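Local coordinates for protein 2,3-bisphosphoglycerate-independent phosphoglycerate mutase (Pyrococcus horikoshii, PDB 2ZKT) that probably interconverts 2-phosphoglycerate and 3-phosphoglycerate in glycolysis, as a metal-binding phosphoglycerate mutase that needs no 2,3-bisphosphoglycerate, at residues I11-G16 with T62-I67; S66-D71 with K256-A261. All blocks are in the same frame, centred on the assembly; numbering follows the deposited sequence.

Contact 1 (I11-G16 with T62-I67); sequences ILDGLG and TAHLSI. With ZN (zinc ion), chain G.
I11 meets helix 60-67 with both of its branches. CD1, at the end of the longer branch, meets CG2 of I67 at 4.0 Å, the two side chains approaching tip to tip. The short branch, CG2, lies 4.0 Å from NE2 of H64, obliquely to the ring, as the two side chains run past each other in opposite senses. With CG2 anti to the backbone N and CG1 beside it (chi1 -66°), the branches go to different partners, which is why isoleucine suits this buried seam. D13 comes to the same imidazole at its edge: OD2 is 4.1 Å from CE1, near the ring plane, with carboxylate and ring planes 33° apart. OD2 is not bonded to H64; it has a weak hydrogen bond with NE2 of H300 and lies 2.7 Å from the zinc, to which OD1 binds at 2.3 Å. The histidine is held by its own helix, ND1 being hydrogen-bonded to the carbonyl O of S60. S60, D346 and H347 are the other residues on this zinc. D13 and G14 are the central pair of a type II turn from L12 to L15, G14 taking the positive phi that suits glycine. A metal-binding aspartate at the end of a central strand, facing a serine at a helix start, is characteristic of the alkaline phosphatase superfamily.

Contact 2 (S66-D71 with K256-A261); sequences SIFGYD and KGVARA
The F68 ring turns the CD2–CE2 part of its edge to V258 of helix 253-261. CG1 of V258 sits at that edge in the ring plane, 3.6 Å from CE2 and 3.8 Å from CD2, so the methyl straddles one ring bond. The two side chains cross obliquely. CG1 is the valine branch anti to the backbone N (chi1 175°), and that rotation sends it across to the phenyl edge. A259 lies obliquely to the ring: its CB is 4.1 Å from CZ of F68, while its CA lies 4.0 Å from CE2. A small alanine suits this place, since the ring can then come right up to the helix backbone. F68 itself stands where helix 60-67 gives way to a Schellman motif, in which G69 takes a positive phi of 108°. Its N bonds to the carbonyl O of S66 at 2.9 Å, and the N of Y70 probably bonds to the carbonyl O of L65, also at 2.9 Å. A side chain at G69 would press on the preceding carbonyl, which explains the glycine. The chain thus turns away just after placing the phenyl against the neighbouring helix. Two more aromatic rings pack on it: F298 of strand 296-301 meets it edge-to-face, and F264 packs with planes at about 40°. V258 is also touched by F82, and A259 by V266 of strand 265-267.

Contacts 1 and 2 have centres about 10 Å apart and share S66 and I67, so helix 60-67 serves both. Along the chain, strand 6-12 comes first, then the helix and the turn that ends it, and helix 253-261 follows much later. Strand 6-12 lies inside the mixed eight-stranded sheet; in contact 1 the helix packs against the end of this strand, and its C-terminal end meets a second helix in contact 2. They also touch directly: CB of H64 is 4.1 Å from CG1 of V258. Packing runs from I11 and H64, next to the zinc site, through V258 to helix 253-261; all four segments belong to the metalloenzyme family region.

Contact 1 (I11-G16 with T62-I67)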
loop_
_atom_site.group_PDB
_atom_site.type_symbol
_atom_site.label_atom_id
_atom_site.label_comp_id
_atom_site.label_asym_id
_atom_site.label_seq_id
_atom_site.Cartn_x
_atom_site.Cartn_y
_atom_site.Cartn_z
ATOM N N ILE B 11 -9.512 -12.798 8.239
ATOM C CA ILE B 11 -9.038 -12.015 9.372
ATOM C C ILE B 11 -7.545 -11.681 9.293
ATOM O O ILE B 11 -6.678 -12.575 9.213
ATOM C CB ILE B 11 -9.287 -12.746 10.718
ATOM C CG1 ILE B 11 -10.802 -12.869 10.979
ATOM C CG2 ILE B 11 -8.598 -11.997 11.858
ATOM C CD1 ILE B 11 -11.528 -11.530 11.054
ATOM N N LEU B 12 -7.257 -10.379 9.308
ATOM C CA LEU B 12 -5.887 -9.895 9.284
ATOM C C LEU B 12 -5.622 -9.443 10.722
ATOM O O LEU B 12 -5.895 -8.302 11.090
ATOM C CB LEU B 12 -5.756 -8.725 8.305
ATOM C CG LEU B 12 -6.287 -9.036 6.896
ATOM C CD1 LEU B 12 -5.870 -7.915 5.973
ATOM C CD2 LEU B 12 -5.736 -10.367 6.391
ATOM N N ASP B 13 -5.115 -10.377 11.527
ATOM C CA ASP B 13 -4.824 -10.168 12.945
ATOM C C ASP B 13 -4.209 -8.801 13.273
ATOM O O ASP B 13 -3.221 -8.379 12.659
ATOM C CB ASP B 13 -3.906 -11.303 13.429
ATOM C CG ASP B 13 -4.157 -11.688 14.876
ATOM O OD1 ASP B 13 -3.716 -10.935 15.776
ATOM O OD2 ASP B 13 -4.812 -12.740 15.113
ATOM N N GLY B 14 -4.815 -8.111 14.241
ATOM C CA GLY B 14 -4.326 -6.801 14.660
ATOM C C GLY B 14 -4.334 -5.726 13.579
ATOM O O GLY B 14 -3.600 -4.741 13.673
ATOM N N LEU B 15 -5.181 -5.898 12.566
ATOM C CA LEU B 15 -5.274 -4.944 11.458
ATOM C C LEU B 15 -5.386 -3.470 11.861
ATOM O O LEU B 15 -4.593 -2.628 11.418
ATOM C CB LEU B 15 -6.464 -5.310 10.566
ATOM C CG LEU B 15 -6.613 -4.500 9.278
ATOM C CD1 LEU B 15 -5.334 -4.596 8.441
ATOM C CD2 LEU B 15 -7.811 -5.044 8.500
ATOM N N GLY B 16 -6.369 -3.154 12.700
ATOM C CA GLY B 16 -6.567 -1.772 13.121
ATOM C C GLY B 16 -5.363 -1.082 13.745
ATOM O O GLY B 16 -4.569 -1.710 14.456
ATOM N N THR B 62 -10.913 -14.268 22.901
ATOM C CA THR B 62 -12.240 -13.663 23.073
ATOM C C THR B 62 -12.694 -12.895 21.804
ATOM O O THR B 62 -13.892 -12.822 21.499
ATOM C CB THR B 62 -12.257 -12.676 24.285
ATOM O OG1 THR B 62 -11.290 -11.626 24.076
ATOM C CG2 THR B 62 -11.932 -13.419 25.595
ATOM N N ALA B 63 -11.730 -12.328 21.069
ATOM C CA ALA B 63 -12.039 -11.584 19.847
ATOM C C ALA B 63 -12.556 -12.531 18.770
ATOM O O ALA B 63 -13.449 -12.174 17.991
ATOM C CB ALA B 63 -10.787 -10.839 19.330
ATOM N N HIS B 64 -11.993 -13.742 18.729
ATOM C CA HIS B 64 -12.400 -14.713 17.715
ATOM C C HIS B 64 -13.735 -15.400 18.058
ATOM O O HIS B 64 -14.490 -15.810 17.185
ATOM C CB HIS B 64 -11.281 -15.751 17.532
ATOM C CG HIS B 64 -10.269 -15.261 16.520
ATOM N ND1 HIS B 64 -9.081 -14.688 16.851
ATOM C CD2 HIS B 64 -10.354 -15.310 15.118
ATOM C CE1 HIS B 64 -8.462 -14.414 15.677
ATOM N NE2 HIS B 64 -9.204 -14.780 14.623
ATOM N N LEU B 65 -14.012 -15.576 19.373
ATOM C CA LEU B 65 -15.338 -16.094 19.718
ATOM C C LEU B 65 -16.393 -15.126 19.189
ATOM O O LEU B 65 -17.468 -15.487 18.721
ATOM C CB LEU B 65 -15.481 -16.175 21.251
ATOM C CG LEU B 65 -14.875 -17.435 21.897
ATOM C CD1 LEU B 65 -14.793 -17.305 23.414
ATOM C CD2 LEU B 65 -15.677 -18.716 21.646
ATOM N N SER B 66 -16.042 -13.829 19.323
ATOM C CA SER B 66 -16.923 -12.767 18.850
ATOM C C SER B 66 -17.072 -12.799 17.322
ATOM O O SER B 66 -18.175 -12.785 16.786
ATOM C CB SER B 66 -16.330 -11.423 19.303
ATOM O OG SER B 66 -17.191 -10.355 18.910
ATOM N N ILE B 67 -15.945 -12.854 16.615
ATOM C CA ILE B 67 -15.932 -12.903 15.155
ATOM C C ILE B 67 -16.731 -14.105 14.628
ATOM O O ILE B 67 -17.378 -14.004 13.581
ATOM C CB ILE B 67 -14.478 -12.993 14.626
ATOM C CG1 ILE B 67 -13.711 -11.702 14.973
ATOM C CG2 ILE B 67 -14.471 -13.257 13.129
ATOM C CD1 ILE B 67 -14.254 -10.425 14.331
HETATM ZN ZN ZN G . -5.227 -11.437 17.396
#

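Contact 2 (S66-D71 with K256-A261)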
loop_
_atom_site.group_PDB
_atom_site.type_symbol
_atom_site.label_atom_id
_atom_site.label_comp_id
_atom_site.label_asym_id
_atom_site.label_seq_id
_atom_site.Cartn_x
_atom_site.Cartn_y
_atom_site.Cartn_z
ATOM N N SER B 66 -16.042 -13.829 19.323
ATOM C CA SER B 66 -16.923 -12.767 18.850
ATOM C C SER B 66 -17.072 -12.799 17.322
ATOM O O SER B 66 -18.175 -12.785 16.786
ATOM C CB SER B 66 -16.330 -11.423 19.303
ATOM O OG SER B 66 -17.191 -10.355 18.910
ATOM N N ILE B 67 -15.945 -12.854 16.615
ATOM C CA ILE B 67 -15.932 -12.903 15.155
ATOM C C ILE B 67 -16.731 -14.105 14.628
ATOM O O ILE B 67 -17.378 -14.004 13.581
ATOM C CB ILE B 67 -14.478 -12.993 14.626
ATOM C CG1 ILE B 67 -13.711 -11.702 14.973
ATOM C CG2 ILE B 67 -14.471 -13.257 13.129
ATOM C CD1 ILE B 67 -14.254 -10.425 14.331
ATOM N N PHE B 68 -16.689 -15.235 15.343
ATOM C CA PHE B 68 -17.427 -16.426 14.897
ATOM C C PHE B 68 -18.933 -16.336 15.162
ATOM O O PHE B 68 -19.687 -17.239 14.773
ATOM C CB PHE B 68 -16.859 -17.706 15.545
ATOM C CG PHE B 68 -15.488 -18.080 15.042
ATOM C CD1 PHE B 68 -15.231 -18.149 13.672
ATOM C CD2 PHE B 68 -14.450 -18.344 15.939
ATOM C CE1 PHE B 68 -13.943 -18.477 13.195
ATOM C CE2 PHE B 68 -13.170 -18.669 15.491
ATOM C CZ PHE B 68 -12.907 -18.736 14.112
ATOM N N GLY B 69 -19.361 -15.258 15.831
ATOM C CA GLY B 69 -20.781 -15.046 16.102
ATOM C C GLY B 69 -21.264 -15.228 17.534
ATOM O O GLY B 69 -22.473 -15.236 17.792
ATOM N N TYR B 70 -20.341 -15.366 18.480
ATOM C CA TYR B 70 -20.731 -15.571 19.875
ATOM C C TYR B 70 -20.498 -14.330 20.728
ATOM O O TYR B 70 -19.733 -13.433 20.356
ATOM C CB TYR B 70 -19.931 -16.744 20.473
ATOM C CG TYR B 70 -20.146 -18.062 19.748
ATOM C CD1 TYR B 70 -21.297 -18.839 19.980
ATOM C CD2 TYR B 70 -19.234 -18.502 18.790
ATOM C CE1 TYR B 70 -21.528 -20.017 19.274
ATOM C CE2 TYR B 70 -19.455 -19.679 18.071
ATOM C CZ TYR B 70 -20.601 -20.432 18.314
ATOM O OH TYR B 70 -20.806 -21.600 17.606
ATOM N N ASP B 71 -21.170 -14.293 21.877
ATOM C CA ASP B 71 -21.011 -13.194 22.826
ATOM C C ASP B 71 -19.865 -13.623 23.754
ATOM O O ASP B 71 -20.014 -14.552 24.557
ATOM C CB ASP B 71 -22.307 -12.986 23.633
ATOM C CG ASP B 71 -22.174 -11.898 24.693
ATOM O OD1 ASP B 71 -21.478 -12.130 25.711
ATOM O OD2 ASP B 71 -22.761 -10.808 24.503
ATOM N N LYS B 256 -6.562 -21.703 16.126
ATOM C CA LYS B 256 -6.975 -23.014 15.615
ATOM C C LYS B 256 -7.844 -23.655 16.704
ATOM O O LYS B 256 -8.825 -24.353 16.409
ATOM C CB LYS B 256 -5.756 -23.906 15.361
ATOM C CG LYS B 256 -4.785 -23.376 14.316
ATOM C CD LYS B 256 -3.529 -24.232 14.275
ATOM C CE LYS B 256 -3.870 -25.694 13.997
ATOM N NZ LYS B 256 -2.667 -26.571 14.095
ATOM N N GLY B 257 -7.468 -23.395 17.962
ATOM C CA GLY B 257 -8.193 -23.936 19.106
ATOM C C GLY B 257 -9.621 -23.425 19.194
ATOM O O GLY B 257 -10.572 -24.204 19.328
ATOM N N VAL B 258 -9.780 -22.103 19.118
ATOM C CA VAL B 258 -11.112 -21.513 19.174
ATOM C C VAL B 258 -11.945 -22.064 18.019
ATOM O O VAL B 258 -13.074 -22.515 18.212
ATOM C CB VAL B 258 -11.045 -19.965 19.075
ATOM C CG1 VAL B 258 -12.462 -19.386 18.998
ATOM C CG2 VAL B 258 -10.296 -19.400 20.294
ATOM N N ALA B 259 -11.383 -22.040 16.811
ATOM C CA ALA B 259 -12.097 -22.536 15.641
ATOM C C ALA B 259 -12.541 -23.985 15.846
ATOM O O ALA B 259 -13.677 -24.347 15.518
ATOM C CB ALA B 259 -11.216 -22.420 14.410
ATOM N N ARG B 260 -11.649 -24.814 16.396
ATOM C CA ARG B 260 -11.976 -26.223 16.639
ATOM C C ARG B 260 -13.085 -26.351 17.672
ATOM O O ARG B 260 -14.034 -27.120 17.486
ATOM C CB ARG B 260 -10.733 -27.004 17.108
ATOM C CG ARG B 260 -9.939 -27.611 15.947
ATOM C CD ARG B 260 -8.557 -28.116 16.352
ATOM N NE ARG B 260 -7.851 -28.654 15.186
ATOM C CZ ARG B 260 -6.527 -28.814 15.104
ATOM N NH1 ARG B 260 -5.743 -28.476 16.127
ATOM N NH2 ARG B 260 -5.988 -29.298 13.990
ATOM N N ALA B 261 -12.959 -25.593 18.764
ATOM C CA ALA B 261 -13.970 -25.628 19.816
ATOM C C ALA B 261 -15.380 -25.340 19.270
ATOM O O ALA B 261 -16.334 -25.990 19.681
ATOM C CB ALA B 261 -13.615 -24.629 20.926
#